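Local coordinates for conjugal transfer protein-like C-terminal domain-containing protein (Enterococcus faecalis, PDB 4EC6) that is the C-terminal, NTF2-like and VirB8-like part of a membrane protein that probably takes part in conjugative transfer of a Gram-positive plasmid through a type IV secretion system, at residues T66-Q71 against E76-S81; E120-V125 against T156-N161. One frame throughout, in Å; residues are numbered along the deposited sequence.

In this NTF2-like domain two helices lie on one side of a four-stranded antiparallel sheet, and the two contacts fall on opposite sides of the chain's centre. From the N terminus, helix 54-68 ends in interaction 1, which closes the short loop leading into helix 75-82. The chain then enters the sheet, and interaction 2 closes a longer loop: strand 117-126 is met by the end of strand 147-157 and the tail beyond it, after strand 131-142 has intervened. The two loops follow one another without nesting or crossing. They nevertheless touch: F69, just past helix 54-68, packs its CZ 3.6 Å from L123 CD1, on the strand whose L122 packs against the C-terminal phenylalanines.

Interaction 1: T66-Q71 against E76-S81; sequences TYYFSQ and ENYQSS
Helix 54-68 stops at Y68, and its last turn comes up against helix 75-82, with Y67 and S81 separated by 6.5 Å between their CA atoms. F69 is the first residue to leave helical geometry, while S70 N still bonds back to Y67 O. Carbonyls in the last turn of a helix often lack the usual amide donors, and here a tyrosine hydroxyl takes that role for Y68 O. Y78 has CG anti to its backbone N (chi1 165°), which sends the ring across to the other segment, where its OH donates to Y68 O at 2.7 Å. The approach lies in the carbonyl plane, on a lone pair, with a C=O...OH angle of 126°; Y68 O sits at the edge of the Y78 ring. Y78 OH also lies 3.4 Å from Y68 CD1, approaching that ring obliquely. A water donates to both Y67 O and Y78 O, bridging the two backbones. On the more exposed side, S81 O rests over one face of the Y67 ring, 3.6 Å from CG. The corner between the two helices is fixed to the fold by Y68, whose ring packs on I136 of strand 131-142 and P153 of strand 147-157, while Y78 packs on W95 of a following loop.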
ATOM      1  N   THR A  66      12.679   1.321   5.083  1.00 13.21           N
ATOM      2  CA  THR A  66      13.266   0.032   5.172  1.00 14.31           C
ATOM      3  C   THR A  66      14.737   0.112   5.627  1.00 15.23           C
ATOM      4  O   THR A  66      15.151  -0.638   6.487  1.00 17.07           O
ATOM      5  CB  THR A  66      13.119  -0.596   3.799  1.00 16.10           C
ATOM      6  OG1 THR A  66      11.725  -0.926   3.608  1.00 18.24           O
ATOM      7  CG2 THR A  66      13.928  -1.824   3.688  1.00 17.07           C
ATOM      8  N   TYR A  67      15.535   1.019   5.084  1.00 14.71           N
ATOM      9  CA  TYR A  67      16.915   1.127   5.504  1.00 14.41           C
ATOM     10  C   TYR A  67      17.070   1.920   6.827  1.00 13.55           C
ATOM     11  O   TYR A  67      17.844   1.584   7.703  1.00 14.63           O
ATOM     12  CB  TYR A  67      17.755   1.685   4.349  1.00 15.48           C
ATOM     13  CG  TYR A  67      17.872   0.680   3.268  1.00 17.44           C
ATOM     14  CD1 TYR A  67      18.658  -0.500   3.454  1.00 19.09           C
ATOM     15  CD2 TYR A  67      17.164   0.814   2.080  1.00 19.08           C
ATOM     16  CE1 TYR A  67      18.753  -1.488   2.477  1.00 18.41           C
ATOM     17  CE2 TYR A  67      17.244  -0.184   1.087  1.00 20.13           C
ATOM     18  CZ  TYR A  67      18.040  -1.315   1.309  1.00 19.83           C
ATOM     19  OH  TYR A  67      18.141  -2.261   0.354  1.00 22.73           O
ATOM     20  N   TYR A  68      16.288   2.947   6.989  1.00 12.57           N
ATOM     21  CA  TYR A  68      16.307   3.720   8.178  1.00 12.18           C
ATOM     22  C   TYR A  68      15.909   2.884   9.363  1.00 12.93           C
ATOM     23  O   TYR A  68      16.470   3.047  10.418  1.00 12.49           O
ATOM     24  CB  TYR A  68      15.342   4.889   8.021  1.00 11.32           C
ATOM     25  CG  TYR A  68      15.403   5.862   9.157  1.00 10.29           C
ATOM     26  CD1 TYR A  68      16.563   6.654   9.371  1.00  9.67           C
ATOM     27  CD2 TYR A  68      14.306   6.025  10.001  1.00  9.27           C
ATOM     28  CE1 TYR A  68      16.619   7.548  10.426  1.00  9.12           C
ATOM     29  CE2 TYR A  68      14.356   6.911  11.062  1.00  9.01           C
ATOM     30  CZ  TYR A  68      15.495   7.648  11.262  1.00  9.14           C
ATOM     31  OH  TYR A  68      15.479   8.510  12.272  1.00  9.16           O
ATOM     32  N   PHE A  69      14.960   1.964   9.191  1.00 13.83           N
ATOM     33  CA  PHE A  69      14.558   1.121  10.327  1.00 14.99           C
ATOM     34  C   PHE A  69      15.331  -0.209  10.408  1.00 16.18           C
ATOM     35  O   PHE A  69      14.993  -1.073  11.210  1.00 15.62           O
ATOM     36  CB  PHE A  69      13.035   0.895  10.384  1.00 13.78           C
ATOM     37  CG  PHE A  69      12.299   2.006  11.068  1.00 13.51           C
ATOM     38  CD1 PHE A  69      12.028   1.948  12.446  1.00 13.78           C
ATOM     39  CD2 PHE A  69      11.889   3.115  10.356  1.00 12.63           C
ATOM     40  CE1 PHE A  69      11.360   2.982  13.081  1.00 12.92           C
ATOM     41  CE2 PHE A  69      11.247   4.158  10.990  1.00 12.53           C
ATOM     42  CZ  PHE A  69      10.992   4.099  12.343  1.00 12.92           C
ATOM     43  N   SER A  70      16.371  -0.356   9.595  1.00 17.34           N
ATOM     44  CA  SER A  70      17.194  -1.525   9.643  1.00 18.55           C
ATOM     45  C   SER A  70      17.780  -1.670  11.050  1.00 21.56           C
ATOM     46  O   SER A  70      18.074  -0.685  11.769  1.00 19.74           O
ATOM     47  CB  SER A  70      18.321  -1.393   8.650  1.00 19.31           C
ATOM     48  OG  SER A  70      19.428  -2.195   9.071  1.00 20.39           O
ATOM     49  N   GLN A  71      17.956  -2.909  11.458  1.00 24.04           N
ATOM     50  CA  GLN A  71      18.528  -3.111  12.767  1.00 26.61           C
ATOM     51  C   GLN A  71      20.018  -3.390  12.848  1.00 24.78           C
ATOM     52  O   GLN A  71      20.513  -3.527  13.952  1.00 25.36           O
ATOM     53  CB  GLN A  71      17.711  -4.114  13.533  1.00 30.74           C
ATOM     54  CG  GLN A  71      16.472  -3.430  14.013  1.00 35.86           C
ATOM     55  CD  GLN A  71      15.713  -4.319  14.925  1.00 40.96           C
ATOM     56  OE1 GLN A  71      14.656  -4.830  14.552  1.00 49.54           O
ATOM     57  NE2 GLN A  71      16.246  -4.541  16.124  1.00 42.76           N
ATOM     58  N   GLU A  76      28.740   1.980  10.905  1.00 26.00           N
ATOM     59  CA  GLU A  76      29.197   2.300   9.547  1.00 27.68           C
ATOM     60  C   GLU A  76      28.336   1.624   8.476  1.00 25.92           C
ATOM     61  O   GLU A  76      27.986   2.237   7.485  1.00 28.15           O
ATOM     62  CB  GLU A  76      30.700   2.029   9.335  1.00 30.13           C
ATOM     63  CG  GLU A  76      31.626   2.872  10.231  1.00 35.47           C
ATOM     64  CD  GLU A  76      31.606   4.384   9.930  1.00 37.69           C
ATOM     65  OE1 GLU A  76      31.645   4.778   8.744  1.00 37.05           O
ATOM     66  OE2 GLU A  76      31.571   5.193  10.885  1.00 42.45           O
ATOM     67  N   ASN A  77      27.978   0.374   8.673  1.00 25.76           N
ATOM     68  CA  ASN A  77      27.147  -0.300   7.686  1.00 26.39           C
ATOM     69  C   ASN A  77      25.693   0.247   7.655  1.00 23.55           C
ATOM     70  O   ASN A  77      25.083   0.304   6.599  1.00 21.98           O
ATOM     71  CB  ASN A  77      27.195  -1.821   7.898  1.00 30.45           C
ATOM     72  CG  ASN A  77      28.623  -2.366   7.895  1.00 32.97           C
ATOM     73  OD1 ASN A  77      29.539  -1.664   7.500  1.00 38.75           O
ATOM     74  ND2 ASN A  77      28.817  -3.608   8.349  1.00 34.04           N
ATOM     75  N   TYR A  78      25.172   0.668   8.812  1.00 20.14           N
ATOM     76  CA  TYR A  78      23.814   1.145   8.911  1.00 18.26           C
ATOM     77  C   TYR A  78      23.750   2.465   8.104  1.00 18.44           C
ATOM     78  O   TYR A  78      22.873   2.666   7.224  1.00 17.06           O
ATOM     79  CB  TYR A  78      23.394   1.325  10.387  1.00 16.98           C
ATOM     80  CG  TYR A  78      22.134   2.148  10.532  1.00 16.02           C
ATOM     81  CD1 TYR A  78      20.882   1.570  10.394  1.00 15.03           C
ATOM     82  CD2 TYR A  78      22.202   3.545  10.750  1.00 15.75           C
ATOM     83  CE1 TYR A  78      19.728   2.340  10.482  1.00 14.48           C
ATOM     84  CE2 TYR A  78      21.046   4.317  10.843  1.00 14.46           C
ATOM     85  CZ  TYR A  78      19.818   3.703  10.706  1.00 14.26           C
ATOM     86  OH  TYR A  78      18.685   4.464  10.794  1.00 13.52           O
ATOM     87  N   GLN A  79      24.731   3.309   8.350  1.00 16.81           N
ATOM     88  CA  GLN A  79      24.888   4.487   7.556  1.00 17.29           C
ATOM     89  C   GLN A  79      25.134   4.256   6.089  1.00 17.82           C
ATOM     90  O   GLN A  79      24.551   4.939   5.264  1.00 17.29           O
ATOM     91  CB  GLN A  79      25.922   5.361   8.152  1.00 17.61           C
ATOM     92  CG  GLN A  79      25.504   5.817   9.527  1.00 18.48           C
ATOM     93  CD  GLN A  79      26.616   6.562  10.146  1.00 19.21           C
ATOM     94  OE1 GLN A  79      27.547   6.867   9.424  1.00 23.08           O
ATOM     95  NE2 GLN A  79      26.537   6.896  11.446  1.00 16.63           N
ATOM     96  N   SER A  80      25.935   3.263   5.731  1.00 19.25           N
ATOM     97  CA  SER A  80      26.197   3.058   4.298  1.00 18.76           C
ATOM     98  C   SER A  80      24.989   2.629   3.556  1.00 17.68           C
ATOM     99  O   SER A  80      24.798   3.027   2.435  1.00 18.11           O
ATOM    100  CB  SER A  80      27.235   1.978   4.081  1.00 19.90           C
ATOM    101  OG  SER A  80      28.427   2.451   4.593  1.00 23.92           O
ATOM    102  N   SER A  81      24.200   1.753   4.160  1.00 17.09           N
ATOM    103  CA  SER A  81      23.060   1.197   3.465  1.00 16.31           C
ATOM    104  C   SER A  81      21.947   2.232   3.282  1.00 14.74           C
ATOM    105  O   SER A  81      21.073   2.009   2.497  1.00 14.08           O
ATOM    106  CB  SER A  81      22.541  -0.063   4.180  1.00 16.70           C
ATOM    107  OG  SER A  81      23.619  -0.931   4.462  1.00 17.45           O
TER
HETATM  108  O   HOH W   1      20.605   1.185   6.784  1.00 10.09           O

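Interaction 2: E120-V125 against T156-N161; sequences EYLLNV and TDFSFN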
ATOM      1  N   GLU A 120       4.623  12.262   5.545  1.00 15.23           N
ATOM      2  CA  GLU A 120       4.359  11.523   6.789  1.00 14.43           C
ATOM      3  C   GLU A 120       3.938  10.114   6.518  1.00 13.44           C
ATOM      4  O   GLU A 120       3.278   9.847   5.508  1.00 12.78           O
ATOM      5  CB  GLU A 120       3.246  12.188   7.568  1.00 15.77           C
ATOM      6  CG  GLU A 120       3.487  13.668   7.793  1.00 17.62           C
ATOM      7  CD  GLU A 120       2.368  14.329   8.563  1.00 18.06           C
ATOM      8  OE1 GLU A 120       1.337  13.699   8.804  1.00 18.93           O
ATOM      9  OE2 GLU A 120       2.504  15.497   8.929  1.00 19.92           O
ATOM     10  N   TYR A 121       4.307   9.214   7.436  1.00 12.82           N
ATOM     11  CA  TYR A 121       3.817   7.839   7.452  1.00 12.08           C
ATOM     12  C   TYR A 121       3.321   7.446   8.835  1.00 13.09           C
ATOM     13  O   TYR A 121       3.841   7.904   9.861  1.00 13.41           O
ATOM     14  CB  TYR A 121       4.899   6.866   7.010  1.00 10.89           C
ATOM     15  CG  TYR A 121       5.472   7.122   5.628  1.00 10.20           C
ATOM     16  CD1 TYR A 121       5.196   6.253   4.568  1.00 10.04           C
ATOM     17  CD2 TYR A 121       6.294   8.217   5.377  1.00  9.90           C
ATOM     18  CE1 TYR A 121       5.686   6.477   3.295  1.00  9.43           C
ATOM     19  CE2 TYR A 121       6.815   8.447   4.108  1.00  9.91           C
ATOM     20  CZ  TYR A 121       6.498   7.562   3.074  1.00  9.75           C
ATOM     21  OH  TYR A 121       6.992   7.797   1.829  1.00  9.68           O
ATOM     22  N   LEU A 122       2.327   6.565   8.874  1.00 13.88           N
ATOM     23  CA  LEU A 122       1.944   5.912  10.129  1.00 14.27           C
ATOM     24  C   LEU A 122       2.616   4.561  10.200  1.00 15.00           C
ATOM     25  O   LEU A 122       2.570   3.816   9.238  1.00 16.08           O
ATOM     26  CB  LEU A 122       0.432   5.714  10.219  1.00 13.41           C
ATOM     27  CG  LEU A 122      -0.336   6.994  10.369  1.00 14.38           C
ATOM     28  CD1 LEU A 122      -1.664   6.606  11.000  1.00 14.67           C
ATOM     29  CD2 LEU A 122       0.391   8.051  11.230  1.00 13.54           C
ATOM     30  N   LEU A 123       3.218   4.231  11.338  1.00 15.49           N
ATOM     31  CA  LEU A 123       3.948   2.993  11.483  1.00 16.26           C
ATOM     32  C   LEU A 123       3.427   2.193  12.666  1.00 17.47           C
ATOM     33  O   LEU A 123       2.954   2.750  13.664  1.00 17.45           O
ATOM     34  CB  LEU A 123       5.421   3.310  11.719  1.00 15.68           C
ATOM     35  CG  LEU A 123       6.140   4.356  10.877  1.00 15.29           C
ATOM     36  CD1 LEU A 123       7.553   4.624  11.370  1.00 14.54           C
ATOM     37  CD2 LEU A 123       6.219   3.867   9.442  1.00 15.41           C
ATOM     38  N   ASN A 124       3.502   0.887  12.559  1.00 19.14           N
ATOM     39  CA  ASN A 124       3.432   0.073  13.746  1.00 22.07           C
ATOM     40  C   ASN A 124       4.877  -0.317  13.976  1.00 23.14           C
ATOM     41  O   ASN A 124       5.469  -1.033  13.137  1.00 22.66           O
ATOM     42  CB  ASN A 124       2.605  -1.198  13.539  1.00 23.57           C
ATOM     43  CG  ASN A 124       1.097  -0.934  13.416  1.00 26.36           C
ATOM     44  OD1 ASN A 124       0.536  -0.014  14.044  1.00 26.70           O
ATOM     45  ND2 ASN A 124       0.414  -1.785  12.615  1.00 27.08           N
ATOM     46  N   VAL A 125       5.463   0.167  15.070  1.00 23.17           N
ATOM     47  CA  VAL A 125       6.767  -0.358  15.495  1.00 25.95           C
ATOM     48  C   VAL A 125       6.635  -1.259  16.720  1.00 27.23           C
ATOM     49  O   VAL A 125       5.668  -1.194  17.495  1.00 25.45           O
ATOM     50  CB  VAL A 125       7.888   0.723  15.623  1.00 25.82           C
ATOM     51  CG1 VAL A 125       7.785   1.711  14.482  1.00 27.14           C
ATOM     52  CG2 VAL A 125       7.817   1.491  16.920  1.00 27.81           C
ATOM     53  N   THR A 156       7.086  10.344  16.329  1.00 22.27           N
ATOM     54  CA  THR A 156       6.284  10.831  17.443  1.00 21.70           C
ATOM     55  C   THR A 156       5.151   9.879  17.684  1.00 21.87           C
ATOM     56  O   THR A 156       4.728   9.185  16.774  1.00 20.05           O
ATOM     57  CB  THR A 156       5.657  12.204  17.143  1.00 23.27           C
ATOM     58  OG1 THR A 156       4.926  12.137  15.914  1.00 24.40           O
ATOM     59  CG2 THR A 156       6.717  13.301  17.031  1.00 23.08           C
ATOM     60  N   ASP A 157       4.628   9.863  18.910  1.00 23.14           N
ATOM     61  CA  ASP A 157       3.486   9.000  19.250  1.00 22.09           C
ATOM     62  C   ASP A 157       2.239   9.503  18.528  1.00 20.12           C
ATOM     63  O   ASP A 157       2.141  10.666  18.225  1.00 20.52           O
ATOM     64  CB  ASP A 157       3.256   9.020  20.750  1.00 25.81           C
ATOM     65  CG  ASP A 157       4.252   8.151  21.526  1.00 29.67           C
ATOM     66  OD1 ASP A 157       5.207   7.557  20.936  1.00 31.07           O
ATOM     67  OD2 ASP A 157       4.060   8.083  22.763  1.00 31.01           O
ATOM     68  N   PHE A 158       1.300   8.624  18.228  1.00 18.19           N
ATOM     69  CA  PHE A 158       0.194   8.988  17.399  1.00 17.35           C
ATOM     70  C   PHE A 158      -1.039   8.206  17.799  1.00 18.46           C
ATOM     71  O   PHE A 158      -0.947   7.056  18.220  1.00 19.31           O
ATOM     72  CB  PHE A 158       0.506   8.716  15.895  1.00 15.32           C
ATOM     73  CG  PHE A 158      -0.688   8.945  14.990  1.00 14.51           C
ATOM     74  CD1 PHE A 158      -0.946  10.214  14.428  1.00 13.62           C
ATOM     75  CD2 PHE A 158      -1.606   7.911  14.744  1.00 14.28           C
ATOM     76  CE1 PHE A 158      -2.074  10.427  13.624  1.00 12.78           C
ATOM     77  CE2 PHE A 158      -2.720   8.127  13.926  1.00 13.99           C
ATOM     78  CZ  PHE A 158      -2.949   9.395  13.361  1.00 12.62           C
ATOM     79  N   SER A 159      -2.200   8.817  17.613  1.00 19.66           N
ATOM     80  CA  SER A 159      -3.449   8.055  17.568  1.00 22.01           C
ATOM     81  C   SER A 159      -4.493   8.873  16.813  1.00 23.30           C
ATOM     82  O   SER A 159      -4.283  10.055  16.554  1.00 20.83           O
ATOM     83  CB  SER A 159      -3.951   7.700  18.963  1.00 22.40           C
ATOM     84  OG  SER A 159      -4.339   8.902  19.603  1.00 25.05           O
ATOM     85  N   PHE A 160      -5.594   8.213  16.441  1.00 26.61           N
ATOM     86  CA  PHE A 160      -6.681   8.799  15.644  1.00 27.90           C
ATOM     87  C   PHE A 160      -7.662   9.680  16.438  1.00 32.88           C
ATOM     88  O   PHE A 160      -8.460  10.426  15.860  1.00 34.57           O
ATOM     89  CB  PHE A 160      -7.428   7.659  14.943  1.00 23.44           C
ATOM     90  CG  PHE A 160      -6.636   7.030  13.840  1.00 22.20           C
ATOM     91  CD1 PHE A 160      -6.244   7.800  12.709  1.00 20.70           C
ATOM     92  CD2 PHE A 160      -6.225   5.713  13.926  1.00 20.34           C
ATOM     93  CE1 PHE A 160      -5.489   7.261  11.702  1.00 17.85           C
ATOM     94  CE2 PHE A 160      -5.471   5.170  12.905  1.00 19.49           C
ATOM     95  CZ  PHE A 160      -5.116   5.939  11.796  1.00 18.71           C
ATOM     96  N   ASN A 161      -7.569   9.604  17.759  1.00 42.07           N
ATOM     97  CA  ASN A 161      -8.575  10.177  18.674  1.00 54.47           C
ATOM     98  C   ASN A 161      -8.537  11.689  18.816  1.00 59.63           C
ATOM     99  O   ASN A 161      -9.271  12.282  19.615  1.00 67.27           O
ATOM    100  CB  ASN A 161      -8.457   9.517  20.047  1.00 58.70           C
ATOM    101  CG  ASN A 161      -8.946   8.081  20.033  1.00 70.56           C
ATOM    102  OD1 ASN A 161     -10.136   7.818  19.812  1.00 75.75           O
ATOM    103  ND2 ASN A 161      -8.030   7.138  20.266  1.00 74.38           N
ATOM    104  OXT ASN A 161      -7.760  12.350  18.126  1.00 65.58           O
TER
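Both methyl groups of L122 meet F158, and one of them also reaches F160; all the close packing across this contact runs through this leucine. L122 CD2 stands over the centre of the F158 ring in a CH-pi contact, 3.9 Å from the centroid and only 4° off the normal. L122 CD1 reaches past it, to 3.5 Å from F158 CE2 and 3.6 Å from F160 CZ, and so occupies the angle between the two phenylalanines. Those rings are themselves turned steeply against each other: F158 CE2 lies 3.6 Å above the plane of F160, over its centre, whereas F160 CE1 comes in at the edge of F158. An extended first torsion (chi1 174°), CG lying opposite the backbone N, brings the F158 ring up to L122. Beyond this apolar knot the contact is loose. The nearest CA atoms, those of L122 and F158, are 8.1 Å apart, no hydrogen bond joins the segments, and the tail runs out through exposed S159 to a poorly ordered N161. Strand 131-142 lies between strands 117-126 and 147-157, and its M133 touches both L122 and F160; F60 and Y63 of a second subunit meet F160 edge-to-face, drawing the tail into the subunit interface.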